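Long-range contacts in lipolytic protein G-D-S-L family (PDB 4Q7Q), which is of unproven function but probably hydrolyses ester bonds of lipids or other acylated substrates: residues K31-R36 against A245-A250; E39-L44 against D253-L258; D82-R87 against N143-S148; I124-P129 against N162-I167; D134-A139 against N221-P226. All blocks are in the same frame, centred on the assembly; numbering follows the deposited sequence.

Following the chain from the N terminus, contacts 1 and 2 first use helix 33-40, each closing a loop of just over 200 residues against helix 241-257. These closures cross, their contact centres lie about 11 Å apart, and a K31-E39 salt bridge joins them. Contacts 3, 4 and 5 are nested inside both and cross one another. Contact 3 ties helix 80-85 to strand 144-145, contact 4 lays helix 157-171 on strand 123-127 of the parallel sheet, and contact 5 brings the loop after strand 203-206 to strand 135-136. Strands 135-136 and 144-145 pair, linking contacts 3 and 5, while V125 packs on F255, V254 and L258, joining contacts 2 and 4.

Contact 1: K31-R36 against A245-A250; sequences KGYLTR and AIIASA
A245 meets R36 first: its backbone N lies 3.5 Å from R36 CD, and its methyl carbon CB is 4.1 Å from the same CD. The arginine chain is extended from CG to NE, which lays CD against the backbone of A245. In the conformer described, R36 NE donates to K31 O at 2.9 Å, from above the carbonyl plane and with a bent N-H...O angle of 145°, while NH1 forms a salt bridge with D241 in the first turn of helix 241-257. Y33 and R36 of helix 33-40 and A245 to A248 of helix 241-257 bring together two helices of the α/β SGNH hydrolase fold, and no hydrogen bond runs directly between 31-36 and 245-250. I247 follows with its CG2 branch, which is 4.3 Å from the centroid of the Y33 ring, 30° off its normal, and nearest CG and CD1, an off-centre CH-pi contact near the root of the ring. Y33 has CG wedged between its backbone N and carbonyl carbon (chi1 84°); the ring then leads away from 245-250, and OH hydrogen-bonds T16. A248 ends the series where the two segments come closest, its CA 5.1 Å from that of Y33. Having only a methyl group, A248 admits this approach: its CB touches R36 CB at 3.6 Å and Y33 O at 3.7 Å.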
# COMPACT_ATOMS: atom_id res chain seq x y z
N LYS A 31 6.33 4.41 14.01
CA LYS A 31 6.89 5.21 12.93
C LYS A 31 6.48 4.63 11.58
O LYS A 31 6.74 3.46 11.30
CB LYS A 31 8.42 5.29 13.01
CG LYS A 31 8.99 6.11 14.17
CD LYS A 31 10.52 6.15 14.12
CE LYS A 31 11.09 6.91 15.31
NZ LYS A 31 12.58 7.02 15.26
N GLY A 32 5.83 5.45 10.76
CA GLY A 32 5.42 5.05 9.43
C GLY A 32 6.55 5.15 8.42
O GLY A 32 7.65 5.55 8.77
N TYR A 33 6.28 4.82 7.16
CA TYR A 33 7.38 4.76 6.20
C TYR A 33 7.88 6.13 5.72
O TYR A 33 9.03 6.25 5.30
CB TYR A 33 7.08 3.80 5.02
CG TYR A 33 6.26 4.40 3.90
CD1 TYR A 33 6.88 5.06 2.84
CD2 TYR A 33 4.88 4.27 3.87
CE1 TYR A 33 6.14 5.60 1.81
CE2 TYR A 33 4.13 4.81 2.84
CZ TYR A 33 4.76 5.47 1.81
OH TYR A 33 4.01 6.01 0.80
N LEU A 34 7.04 7.16 5.80
CA LEU A 34 7.48 8.51 5.44
C LEU A 34 8.47 9.03 6.48
O LEU A 34 9.53 9.58 6.14
CB LEU A 34 6.31 9.50 5.36
CG LEU A 34 5.07 9.09 4.56
CD1 LEU A 34 4.06 10.25 4.50
CD2 LEU A 34 5.44 8.63 3.16
N THR A 35 8.11 8.84 7.74
CA THR A 35 8.96 9.23 8.87
C THR A 35 10.30 8.50 8.79
O THR A 35 11.36 9.11 8.93
CB THR A 35 8.25 8.93 10.20
OG1 THR A 35 7.05 9.72 10.27
CG2 THR A 35 9.15 9.24 11.41
N ARG A 36 10.25 7.19 8.55
CA ARG A 36 11.47 6.40 8.47
C ARG A 36 12.33 6.77 7.27
O ARG A 36 13.56 6.79 7.37
CB ARG A 36 11.14 4.91 8.48
CG ARG A 36 10.50 4.45 9.77
CD ARG A 36 10.12 2.97 9.72
NE ARG A 36 9.50 2.54 10.97
CZ ARG A 36 10.18 2.23 12.07
NH1 ARG A 36 9.54 1.87 13.17
NH2 ARG A 36 11.50 2.30 12.07
N ALA A 245 9.82 -0.11 8.04
CA ALA A 245 11.28 0.01 7.92
C ALA A 245 11.78 -0.59 6.61
O ALA A 245 12.62 -0.00 5.93
CB ALA A 245 11.98 -0.62 9.13
N ILE A 246 11.26 -1.75 6.24
CA ILE A 246 11.65 -2.40 4.99
C ILE A 246 11.23 -1.55 3.79
O ILE A 246 12.01 -1.33 2.86
CB ILE A 246 11.06 -3.83 4.90
CG1 ILE A 246 11.71 -4.72 5.97
CG2 ILE A 246 11.29 -4.41 3.51
CD1 ILE A 246 10.95 -6.00 6.26
N ILE A 247 10.00 -1.06 3.81
CA ILE A 247 9.52 -0.17 2.75
C ILE A 247 10.40 1.09 2.64
O ILE A 247 10.83 1.46 1.55
CB ILE A 247 8.06 0.25 3.00
CG1 ILE A 247 7.15 -0.97 2.89
CG2 ILE A 247 7.64 1.31 2.00
CD1 ILE A 247 5.72 -0.70 3.31
N ALA A 248 10.67 1.74 3.77
CA ALA A 248 11.46 2.96 3.75
C ALA A 248 12.86 2.73 3.20
O ALA A 248 13.40 3.56 2.47
CB ALA A 248 11.53 3.57 5.13
N SER A 249 13.47 1.59 3.55
CA SER A 249 14.80 1.27 3.07
C SER A 249 14.82 1.07 1.56
O SER A 249 15.73 1.53 0.87
CB SER A 249 15.34 0.01 3.76
OG SER A 249 16.60 -0.34 3.24
N ALA A 250 13.81 0.38 1.04
CA ALA A 250 13.70 0.13 -0.39
C ALA A 250 13.50 1.45 -1.13
O ALA A 250 14.09 1.68 -2.19
CB ALA A 250 12.55 -0.82 -0.69

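Contact 2: E39-L44 against D253-L258; sequences EILPNL and DVFRQL
L41 and F255 make the tight, buried half of this contact. L41 CD1 sits 3.7 Å from F255 CB and comes at the edge of the phenyl ring, near its plane. L44, also buried, reaches the ring obliquely, its CG lying 4.2 Å from F255 CD2, and L44 CD1 is 4.2 Å from F255 CE2. L41 can reach the ring because its CG stands anti to the carbonyl carbon (chi1 -54°), carrying the two methyls across to helix 241-257. Beyond these leucines, F255 also meets W8 edge-to-face and packs on V125 of the parallel sheet. The other half is the solvent side, with R256 exposed and I40 partly so. The extended arginine chain brings the guanidinium beside I40 and across L41: one close approach remains, I40 CG2 to R256 NH2 at 3.4 Å, whereas L41 CD2 lies over one face of the group, 4.1 Å from NH2. A long salt bridge, R256 NH1 to D253 OD1 at 3.5 Å, ties the guanidinium to its own helix. No hydrogen bond crosses between the segments. A type I turn from L41 to L44 leads from helix 33-40 into strand 44-50, so the packing sets a helix-to-strand connection of the α/β fold against the C-terminal helix.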
# COMPACT_ATOMS: atom_id res chain seq x y z
N GLU A 39 14.26 9.77 8.16
CA GLU A 39 15.39 9.51 9.05
C GLU A 39 16.62 9.07 8.25
O GLU A 39 17.75 9.42 8.59
CB GLU A 39 15.04 8.47 10.10
CG GLU A 39 13.97 8.92 11.08
CD GLU A 39 13.56 7.84 12.07
OE1 GLU A 39 13.84 6.64 11.82
OE2 GLU A 39 12.97 8.20 13.11
N ILE A 40 16.40 8.29 7.20
CA ILE A 40 17.49 7.83 6.36
C ILE A 40 18.02 8.97 5.48
O ILE A 40 19.24 9.15 5.34
CB ILE A 40 17.03 6.65 5.48
CG1 ILE A 40 16.49 5.52 6.36
CG2 ILE A 40 18.17 6.16 4.60
CD1 ILE A 40 15.70 4.46 5.60
N LEU A 41 17.10 9.73 4.89
CA LEU A 41 17.44 10.85 4.03
C LEU A 41 16.83 12.13 4.59
O LEU A 41 15.73 12.53 4.19
CB LEU A 41 16.94 10.60 2.60
CG LEU A 41 17.41 9.29 1.98
CD1 LEU A 41 16.78 9.08 0.61
CD2 LEU A 41 18.95 9.21 1.90
N PRO A 42 17.55 12.79 5.52
CA PRO A 42 16.97 13.90 6.28
C PRO A 42 16.68 15.16 5.47
O PRO A 42 15.97 16.05 5.96
CB PRO A 42 18.02 14.17 7.37
CG PRO A 42 19.31 13.61 6.83
CD PRO A 42 18.88 12.41 6.01
N ASN A 43 17.20 15.24 4.26
CA ASN A 43 16.91 16.37 3.38
C ASN A 43 15.57 16.23 2.64
O ASN A 43 15.13 17.17 1.97
CB ASN A 43 18.03 16.57 2.37
CG ASN A 43 18.25 15.34 1.50
OD1 ASN A 43 18.41 14.23 2.01
ND2 ASN A 43 18.24 15.54 0.19
N LEU A 44 14.94 15.07 2.76
CA LEU A 44 13.66 14.82 2.09
C LEU A 44 12.52 15.21 3.02
O LEU A 44 12.35 14.62 4.09
CB LEU A 44 13.55 13.35 1.68
CG LEU A 44 14.08 12.94 0.29
CD1 LEU A 44 13.16 13.45 -0.82
CD2 LEU A 44 15.50 13.43 0.08
N ASP A 253 16.74 3.57 -1.27
CA ASP A 253 17.67 3.12 -2.30
C ASP A 253 17.35 3.76 -3.65
O ASP A 253 18.25 4.20 -4.37
CB ASP A 253 17.65 1.59 -2.44
CG ASP A 253 18.24 0.88 -1.23
OD1 ASP A 253 18.98 1.52 -0.46
OD2 ASP A 253 17.97 -0.33 -1.06
N VAL A 254 16.07 3.81 -4.00
CA VAL A 254 15.65 4.41 -5.26
C VAL A 254 15.90 5.92 -5.27
O VAL A 254 16.39 6.48 -6.26
CB VAL A 254 14.18 4.10 -5.55
CG1 VAL A 254 13.68 4.96 -6.69
CG2 VAL A 254 14.01 2.61 -5.86
N PHE A 255 15.57 6.59 -4.17
CA PHE A 255 15.85 8.01 -4.06
C PHE A 255 17.33 8.29 -4.25
O PHE A 255 17.71 9.24 -4.93
CB PHE A 255 15.35 8.57 -2.72
CG PHE A 255 13.87 8.82 -2.67
CD1 PHE A 255 13.06 8.62 -3.79
CD2 PHE A 255 13.27 9.27 -1.51
CE1 PHE A 255 11.70 8.87 -3.74
CE2 PHE A 255 11.91 9.51 -1.45
CZ PHE A 255 11.12 9.32 -2.57
N ARG A 256 18.18 7.45 -3.65
CA ARG A 256 19.63 7.58 -3.83
C ARG A 256 20.02 7.45 -5.30
O ARG A 256 20.81 8.24 -5.80
CB ARG A 256 20.39 6.55 -3.01
CG ARG A 256 20.34 6.75 -1.52
CD ARG A 256 21.32 5.82 -0.83
NE ARG A 256 21.44 6.10 0.60
CZ ARG A 256 20.82 5.41 1.55
NH1 ARG A 256 20.03 4.39 1.23
NH2 ARG A 256 20.99 5.74 2.82
N GLN A 257 19.47 6.45 -5.97
CA GLN A 257 19.81 6.21 -7.38
C GLN A 257 19.39 7.38 -8.26
O GLN A 257 20.01 7.65 -9.28
CB GLN A 257 19.17 4.91 -7.87
CG GLN A 257 19.73 3.65 -7.22
CD GLN A 257 18.81 2.45 -7.36
OE1 GLN A 257 17.75 2.53 -7.99
NE2 GLN A 257 19.20 1.34 -6.75
N LEU A 258 18.33 8.07 -7.84
CA LEU A 258 17.84 9.24 -8.56
C LEU A 258 18.66 10.50 -8.28
O LEU A 258 18.41 11.55 -8.87
CB LEU A 258 16.37 9.51 -8.21
CG LEU A 258 15.35 8.64 -8.93
CD1 LEU A 258 13.96 8.94 -8.40
CD2 LEU A 258 15.43 8.89 -10.42

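Contact 3: D82-R87 against N143-S148; sequences DWWQGR and NNAFGS
W83 and W84 both hold CG anti to the backbone N (chi1 169° for W83), which sends the two indoles out of helix 80-85 to A145 and F146, whose own ring is placed by a CG lying between its backbone N and carbonyl carbon. The three rings form an aromatic cluster between this helix and the end of strand 144-145. W84 does most of the touching. A145 CB rests over the face of its six-membered ring, 3.4 Å from the centroid and 10° off the normal, a well-directed CH-pi contact. W84 also turns its edge to the face of F146, a T-shaped pair with planes at 77° and CZ3 over the centre of the phenyl ring. Without the indole, as with an alanine here, the F146 face and the A145 methyl would probably lose their partner. W83, whose NE1 is hydrogen-bonded to Q155 O, reaches F146 with its far rim: CZ2 is 4.0 Å from F146 CE1, and CH2 meets F146 O in the indole plane at 3.7 Å.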
# COMPACT_ATOMS: atom_id res chain seq x y z
N ASP A 82 -7.76 -0.83 -5.17
CA ASP A 82 -8.29 -1.14 -6.49
C ASP A 82 -8.50 -2.64 -6.65
O ASP A 82 -9.53 -3.08 -7.15
CB ASP A 82 -7.33 -0.67 -7.59
CG ASP A 82 -7.07 0.81 -7.53
OD1 ASP A 82 -6.40 1.26 -6.58
OD2 ASP A 82 -7.52 1.53 -8.45
N TRP A 83 -7.50 -3.41 -6.23
CA TRP A 83 -7.61 -4.86 -6.27
C TRP A 83 -8.80 -5.36 -5.44
O TRP A 83 -9.62 -6.15 -5.93
CB TRP A 83 -6.32 -5.54 -5.80
CG TRP A 83 -6.49 -7.02 -5.58
CD1 TRP A 83 -6.53 -7.98 -6.54
CD2 TRP A 83 -6.66 -7.69 -4.32
NE1 TRP A 83 -6.72 -9.22 -5.96
CE2 TRP A 83 -6.80 -9.07 -4.60
CE3 TRP A 83 -6.72 -7.26 -2.99
CZ2 TRP A 83 -6.99 -10.02 -3.60
CZ3 TRP A 83 -6.90 -8.20 -2.00
CH2 TRP A 83 -7.03 -9.58 -2.31
N TRP A 84 -8.90 -4.91 -4.20
CA TRP A 84 -9.96 -5.39 -3.34
C TRP A 84 -11.34 -5.01 -3.89
O TRP A 84 -12.30 -5.77 -3.76
CB TRP A 84 -9.81 -4.90 -1.89
CG TRP A 84 -10.92 -5.42 -1.04
CD1 TRP A 84 -11.91 -4.70 -0.44
CD2 TRP A 84 -11.20 -6.80 -0.78
NE1 TRP A 84 -12.78 -5.54 0.21
CE2 TRP A 84 -12.37 -6.84 0.01
CE3 TRP A 84 -10.58 -8.01 -1.12
CZ2 TRP A 84 -12.92 -8.03 0.47
CZ3 TRP A 84 -11.13 -9.20 -0.67
CH2 TRP A 84 -12.29 -9.20 0.12
N GLN A 85 -11.43 -3.86 -4.55
CA GLN A 85 -12.71 -3.41 -5.07
C GLN A 85 -13.03 -4.02 -6.43
O GLN A 85 -14.13 -3.84 -6.95
CB GLN A 85 -12.78 -1.88 -5.10
CG GLN A 85 -12.81 -1.32 -3.68
CD GLN A 85 -12.94 0.19 -3.63
OE1 GLN A 85 -13.46 0.83 -4.55
NE2 GLN A 85 -12.47 0.78 -2.53
N GLY A 86 -12.08 -4.75 -7.00
CA GLY A 86 -12.31 -5.43 -8.27
C GLY A 86 -12.23 -4.53 -9.49
O GLY A 86 -12.78 -4.86 -10.55
N ARG A 87 -11.55 -3.38 -9.37
CA ARG A 87 -11.38 -2.48 -10.52
C ARG A 87 -10.53 -3.15 -11.57
O ARG A 87 -9.51 -3.76 -11.25
CB ARG A 87 -10.65 -1.20 -10.12
CG ARG A 87 -11.48 -0.07 -9.56
CD ARG A 87 -10.65 1.21 -9.56
NE ARG A 87 -10.85 2.05 -10.75
CZ ARG A 87 -9.88 2.73 -11.37
NH1 ARG A 87 -8.62 2.66 -10.94
NH2 ARG A 87 -10.17 3.48 -12.43
N ASN A 143 -15.44 -4.99 9.03
CA ASN A 143 -14.68 -4.57 7.87
C ASN A 143 -13.47 -5.49 7.76
O ASN A 143 -12.51 -5.38 8.52
CB ASN A 143 -14.23 -3.12 8.02
CG ASN A 143 -13.64 -2.55 6.76
OD1 ASN A 143 -13.04 -3.26 5.95
ND2 ASN A 143 -13.82 -1.24 6.57
N ASN A 144 -13.55 -6.43 6.82
CA ASN A 144 -12.49 -7.39 6.64
C ASN A 144 -12.36 -7.82 5.18
O ASN A 144 -13.24 -7.53 4.37
CB ASN A 144 -12.69 -8.59 7.58
CG ASN A 144 -14.02 -9.29 7.36
OD1 ASN A 144 -14.22 -9.95 6.35
ND2 ASN A 144 -14.93 -9.15 8.32
N ALA A 145 -11.27 -8.50 4.85
CA ALA A 145 -10.99 -8.90 3.47
C ALA A 145 -10.05 -10.09 3.46
O ALA A 145 -9.25 -10.25 4.37
CB ALA A 145 -10.37 -7.74 2.71
N PHE A 146 -10.15 -10.92 2.44
CA PHE A 146 -9.22 -12.04 2.33
C PHE A 146 -7.89 -11.60 1.73
O PHE A 146 -7.80 -10.52 1.14
CB PHE A 146 -9.83 -13.21 1.56
CG PHE A 146 -10.27 -12.89 0.16
CD1 PHE A 146 -9.36 -12.81 -0.88
CD2 PHE A 146 -11.62 -12.74 -0.13
CE1 PHE A 146 -9.79 -12.57 -2.18
CE2 PHE A 146 -12.07 -12.50 -1.41
CZ PHE A 146 -11.15 -12.41 -2.44
N GLY A 147 -6.87 -12.43 1.92
CA GLY A 147 -5.52 -12.10 1.48
C GLY A 147 -5.26 -12.32 0.00
O GLY A 147 -6.09 -12.91 -0.70
N SER A 148 -4.10 -11.88 -0.46
CA SER A 148 -3.80 -11.91 -1.89
C SER A 148 -3.39 -13.29 -2.41
O SER A 148 -3.00 -13.44 -3.56
CB SER A 148 -2.77 -10.82 -2.27
OG SER A 148 -1.63 -10.86 -1.43

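Contact 4: I124-P129 against N162-I167; sequences IVLITP and NAVLTI
V164 and L126 face each other across this contact, V164 CG1 lying 3.6 Å from L126 CB. The valine branch stands anti to its backbone N (chi1 172°), which points it down onto the strand between L126 and T128, and its other methyl, CG2, grazes P129 CD at 4.5 Å. L126, with its CG anti to the carbonyl carbon, carries CD1 along the helix surface to I167, where L126 CD1 and I167 CG2 are 4.0 Å apart and the two side chains cross at about a right angle. T128 meets the same valine methyl: its CG2 touches V164 CG1 at 4.0 Å and L165 CG at 4.1 Å, both pairs crossing at a slant. The threonine is divided in use, methyl to the helix and hydroxyl OG1 to Y179 N and D177. The contacts between side chains are apolar, no hydrogen bond crosses, and V164 and T128 are the closest CA pair, 6.1 Å apart. The axes of strand 124-127 and helix 162-167 approach to 8.7 Å, and their N-to-C directions make 159°, close to antiparallel. Within the helix, T166 OG1 and T166 N both donate hydrogen bonds to N162 O, 2.8 Å each, from opposite faces of its plane. Strand 123-127 is followed in the sheet by strand 175-176, so helix 157-171 packs here as the helix of a beta-alpha-beta crossover, as in SGNH hydrolases.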
# COMPACT_ATOMS: atom_id res chain seq x y z
N ILE A 124 9.80 11.16 -10.31
CA ILE A 124 8.65 10.32 -9.99
C ILE A 124 9.12 8.91 -9.63
O ILE A 124 9.99 8.34 -10.30
CB ILE A 124 7.63 10.25 -11.15
CG1 ILE A 124 7.20 11.66 -11.58
CG2 ILE A 124 6.41 9.43 -10.74
CD1 ILE A 124 6.23 11.68 -12.74
N VAL A 125 8.55 8.36 -8.57
CA VAL A 125 8.79 6.97 -8.20
C VAL A 125 7.45 6.28 -7.98
O VAL A 125 6.57 6.83 -7.32
CB VAL A 125 9.63 6.89 -6.90
CG1 VAL A 125 9.76 5.46 -6.42
CG2 VAL A 125 11.01 7.50 -7.12
N LEU A 126 7.28 5.09 -8.56
CA LEU A 126 6.08 4.30 -8.31
C LEU A 126 6.42 3.17 -7.34
O LEU A 126 7.54 2.66 -7.33
CB LEU A 126 5.54 3.71 -9.61
CG LEU A 126 5.37 4.68 -10.78
CD1 LEU A 126 4.80 3.95 -11.99
CD2 LEU A 126 4.49 5.88 -10.40
N ILE A 127 5.45 2.80 -6.52
CA ILE A 127 5.63 1.72 -5.55
C ILE A 127 4.54 0.67 -5.76
O ILE A 127 3.36 1.00 -5.72
CB ILE A 127 5.53 2.26 -4.11
CG1 ILE A 127 6.50 3.43 -3.93
CG2 ILE A 127 5.77 1.15 -3.10
CD1 ILE A 127 6.52 3.97 -2.52
N THR A 128 4.93 -0.58 -6.00
CA THR A 128 3.93 -1.64 -6.18
C THR A 128 3.21 -1.96 -4.88
O THR A 128 3.77 -1.78 -3.80
CB THR A 128 4.53 -2.95 -6.71
OG1 THR A 128 5.37 -3.52 -5.70
CG2 THR A 128 5.32 -2.72 -7.99
N PRO A 129 1.97 -2.45 -4.97
CA PRO A 129 1.33 -2.88 -3.73
C PRO A 129 2.12 -3.98 -3.04
O PRO A 129 2.74 -4.83 -3.69
CB PRO A 129 -0.02 -3.42 -4.20
CG PRO A 129 -0.30 -2.71 -5.47
CD PRO A 129 1.05 -2.50 -6.12
N ASN A 162 2.22 -5.82 -11.43
CA ASN A 162 2.80 -5.92 -12.76
C ASN A 162 2.44 -4.73 -13.63
O ASN A 162 3.26 -4.26 -14.43
CB ASN A 162 2.41 -7.25 -13.43
CG ASN A 162 3.09 -8.46 -12.78
OD1 ASN A 162 4.08 -8.31 -12.05
ND2 ASN A 162 2.59 -9.65 -13.06
N ALA A 163 1.22 -4.22 -13.48
CA ALA A 163 0.83 -3.00 -14.19
C ALA A 163 1.73 -1.82 -13.80
O ALA A 163 2.20 -1.08 -14.67
CB ALA A 163 -0.63 -2.67 -13.93
N VAL A 164 1.97 -1.65 -12.51
CA VAL A 164 2.85 -0.58 -12.04
C VAL A 164 4.26 -0.76 -12.61
O VAL A 164 4.87 0.20 -13.09
CB VAL A 164 2.89 -0.54 -10.49
CG1 VAL A 164 3.95 0.46 -10.02
CG2 VAL A 164 1.49 -0.19 -9.93
N LEU A 165 4.76 -1.98 -12.58
CA LEU A 165 6.07 -2.27 -13.15
C LEU A 165 6.11 -1.94 -14.64
O LEU A 165 7.08 -1.38 -15.14
CB LEU A 165 6.46 -3.73 -12.93
CG LEU A 165 6.82 -4.12 -11.49
CD1 LEU A 165 6.78 -5.63 -11.34
CD2 LEU A 165 8.19 -3.58 -11.10
N THR A 166 5.05 -2.30 -15.35
CA THR A 166 4.96 -2.02 -16.79
C THR A 166 4.97 -0.53 -17.09
O THR A 166 5.65 -0.09 -18.00
CB THR A 166 3.71 -2.69 -17.40
OG1 THR A 166 3.79 -4.11 -17.22
CG2 THR A 166 3.61 -2.40 -18.89
N ILE A 167 4.22 0.25 -16.31
CA ILE A 167 4.20 1.71 -16.49
C ILE A 167 5.57 2.30 -16.21
O ILE A 167 6.03 3.19 -16.93
CB ILE A 167 3.15 2.37 -15.56
CG1 ILE A 167 1.74 1.93 -15.95
CG2 ILE A 167 3.24 3.89 -15.63
CD1 ILE A 167 0.70 2.26 -14.91

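Contact 5: D134-A139 against N221-P226; sequences DFVYIA and NEYPYP
Strand 135-136 and the loop that follows it receive a long loop between strand 203-206 and helix 241-257, and two tyrosine hydroxyls join them. Y223 OH donates to V136 O at 2.7 Å and Y225 OH to D134 O, also at 2.7 Å, the donors tilted 31° and 34° from the carbonyl planes. V136 packs against both tyrosines and P224. Its CG1, anti to the backbone N (chi1 -175°), lies 3.6 Å from Y223 CE1, whereas CG2 meets P224 CG at 3.8 Å and Y225 CE2 at 4.1 Å. I138 lies on Y223 too, its CG1 4.0 Å from CZ. A phenylalanine in place of Y223 would lack the hydroxyl and would probably leave V136 O without this donor. The Y223 side chain also touches D235, which lies with S14 and H238 in an arrangement consistent with a charge-relay triad, so the contact borders what is probably the Ser-His-Asp active site of an SGNH hydrolase.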
# COMPACT_ATOMS: atom_id res chain seq x y z
N ASP A 134 -5.08 -11.95 5.22
CA ASP A 134 -6.43 -11.62 5.64
C ASP A 134 -6.40 -10.35 6.48
O ASP A 134 -5.65 -10.25 7.45
CB ASP A 134 -7.02 -12.74 6.49
CG ASP A 134 -7.40 -13.97 5.68
OD1 ASP A 134 -7.15 -14.02 4.46
OD2 ASP A 134 -7.96 -14.89 6.30
N PHE A 135 -7.21 -9.37 6.09
CA PHE A 135 -7.28 -8.09 6.78
C PHE A 135 -8.50 -8.05 7.68
O PHE A 135 -9.59 -8.43 7.26
CB PHE A 135 -7.37 -6.98 5.74
CG PHE A 135 -7.87 -5.67 6.28
CD1 PHE A 135 -7.12 -4.95 7.19
CD2 PHE A 135 -9.10 -5.15 5.87
CE1 PHE A 135 -7.58 -3.73 7.68
CE2 PHE A 135 -9.55 -3.93 6.35
CZ PHE A 135 -8.79 -3.22 7.26
N VAL A 136 -8.32 -7.58 8.91
CA VAL A 136 -9.44 -7.28 9.80
C VAL A 136 -9.21 -5.90 10.40
O VAL A 136 -8.20 -5.66 11.05
CB VAL A 136 -9.60 -8.33 10.91
CG1 VAL A 136 -10.85 -8.04 11.72
CG2 VAL A 136 -9.68 -9.73 10.33
N TYR A 137 -10.15 -4.99 10.16
CA TYR A 137 -10.00 -3.61 10.61
C TYR A 137 -10.02 -3.52 12.14
O TYR A 137 -10.95 -3.99 12.80
CB TYR A 137 -11.13 -2.75 10.02
CG TYR A 137 -11.01 -1.27 10.31
CD1 TYR A 137 -9.77 -0.66 10.43
CD2 TYR A 137 -12.15 -0.49 10.47
CE1 TYR A 137 -9.66 0.70 10.70
CE2 TYR A 137 -12.05 0.87 10.73
CZ TYR A 137 -10.80 1.46 10.85
OH TYR A 137 -10.70 2.81 11.11
N ILE A 138 -8.99 -2.90 12.70
CA ILE A 138 -8.82 -2.83 14.15
C ILE A 138 -9.94 -2.06 14.86
O ILE A 138 -10.22 -2.31 16.04
CB ILE A 138 -7.42 -2.27 14.52
CG1 ILE A 138 -7.03 -2.69 15.93
CG2 ILE A 138 -7.36 -0.76 14.35
CD1 ILE A 138 -5.54 -2.56 16.21
N ALA A 139 -10.60 -1.15 14.15
CA ALA A 139 -11.66 -0.35 14.76
C ALA A 139 -13.06 -0.91 14.49
O ALA A 139 -14.04 -0.44 15.07
CB ALA A 139 -11.57 1.11 14.30
N ASN A 221 -16.43 -13.80 17.80
CA ASN A 221 -14.98 -13.96 17.85
C ASN A 221 -14.33 -12.63 18.23
O ASN A 221 -14.60 -11.61 17.59
CB ASN A 221 -14.45 -14.43 16.49
CG ASN A 221 -13.12 -15.17 16.59
OD1 ASN A 221 -13.05 -16.38 16.37
ND2 ASN A 221 -12.04 -14.43 16.88
N GLU A 222 -13.49 -12.64 19.25
CA GLU A 222 -12.70 -11.47 19.62
C GLU A 222 -11.84 -11.04 18.44
O GLU A 222 -11.69 -11.80 17.48
CB GLU A 222 -11.81 -11.79 20.82
CG GLU A 222 -12.56 -12.28 22.05
CD GLU A 222 -11.66 -12.93 23.07
OE1 GLU A 222 -10.55 -13.37 22.70
OE2 GLU A 222 -12.06 -13.00 24.25
N TYR A 223 -11.27 -9.84 18.51
CA TYR A 223 -10.42 -9.35 17.43
C TYR A 223 -9.29 -10.35 17.20
O TYR A 223 -8.57 -10.69 18.13
CB TYR A 223 -9.85 -7.98 17.75
CG TYR A 223 -9.05 -7.40 16.60
CD1 TYR A 223 -9.69 -6.98 15.43
CD2 TYR A 223 -7.67 -7.29 16.68
CE1 TYR A 223 -8.97 -6.46 14.37
CE2 TYR A 223 -6.94 -6.77 15.62
CZ TYR A 223 -7.60 -6.36 14.47
OH TYR A 223 -6.88 -5.85 13.42
N PRO A 224 -9.16 -10.85 15.96
CA PRO A 224 -8.29 -12.01 15.73
C PRO A 224 -6.80 -11.70 15.62
O PRO A 224 -6.00 -12.63 15.49
CB PRO A 224 -8.82 -12.57 14.41
CG PRO A 224 -9.35 -11.36 13.70
CD PRO A 224 -9.95 -10.50 14.77
N TYR A 225 -6.42 -10.43 15.68
CA TYR A 225 -5.00 -10.07 15.64
C TYR A 225 -4.55 -9.31 16.89
O TYR A 225 -4.33 -8.10 16.83
CB TYR A 225 -4.70 -9.25 14.39
CG TYR A 225 -4.84 -9.99 13.08
CD1 TYR A 225 -4.32 -11.28 12.93
CD2 TYR A 225 -5.48 -9.41 12.00
CE1 TYR A 225 -4.44 -11.96 11.73
CE2 TYR A 225 -5.61 -10.08 10.78
CZ TYR A 225 -5.09 -11.36 10.66
OH TYR A 225 -5.20 -12.02 9.46
N PRO A 226 -4.40 -10.01 18.03
CA PRO A 226 -3.87 -9.36 19.23
C PRO A 226 -2.43 -8.92 18.99
O PRO A 226 -1.86 -9.29 17.97
CB PRO A 226 -3.95 -10.47 20.29
CG PRO A 226 -3.92 -11.73 19.51
CD PRO A 226 -4.66 -11.44 18.24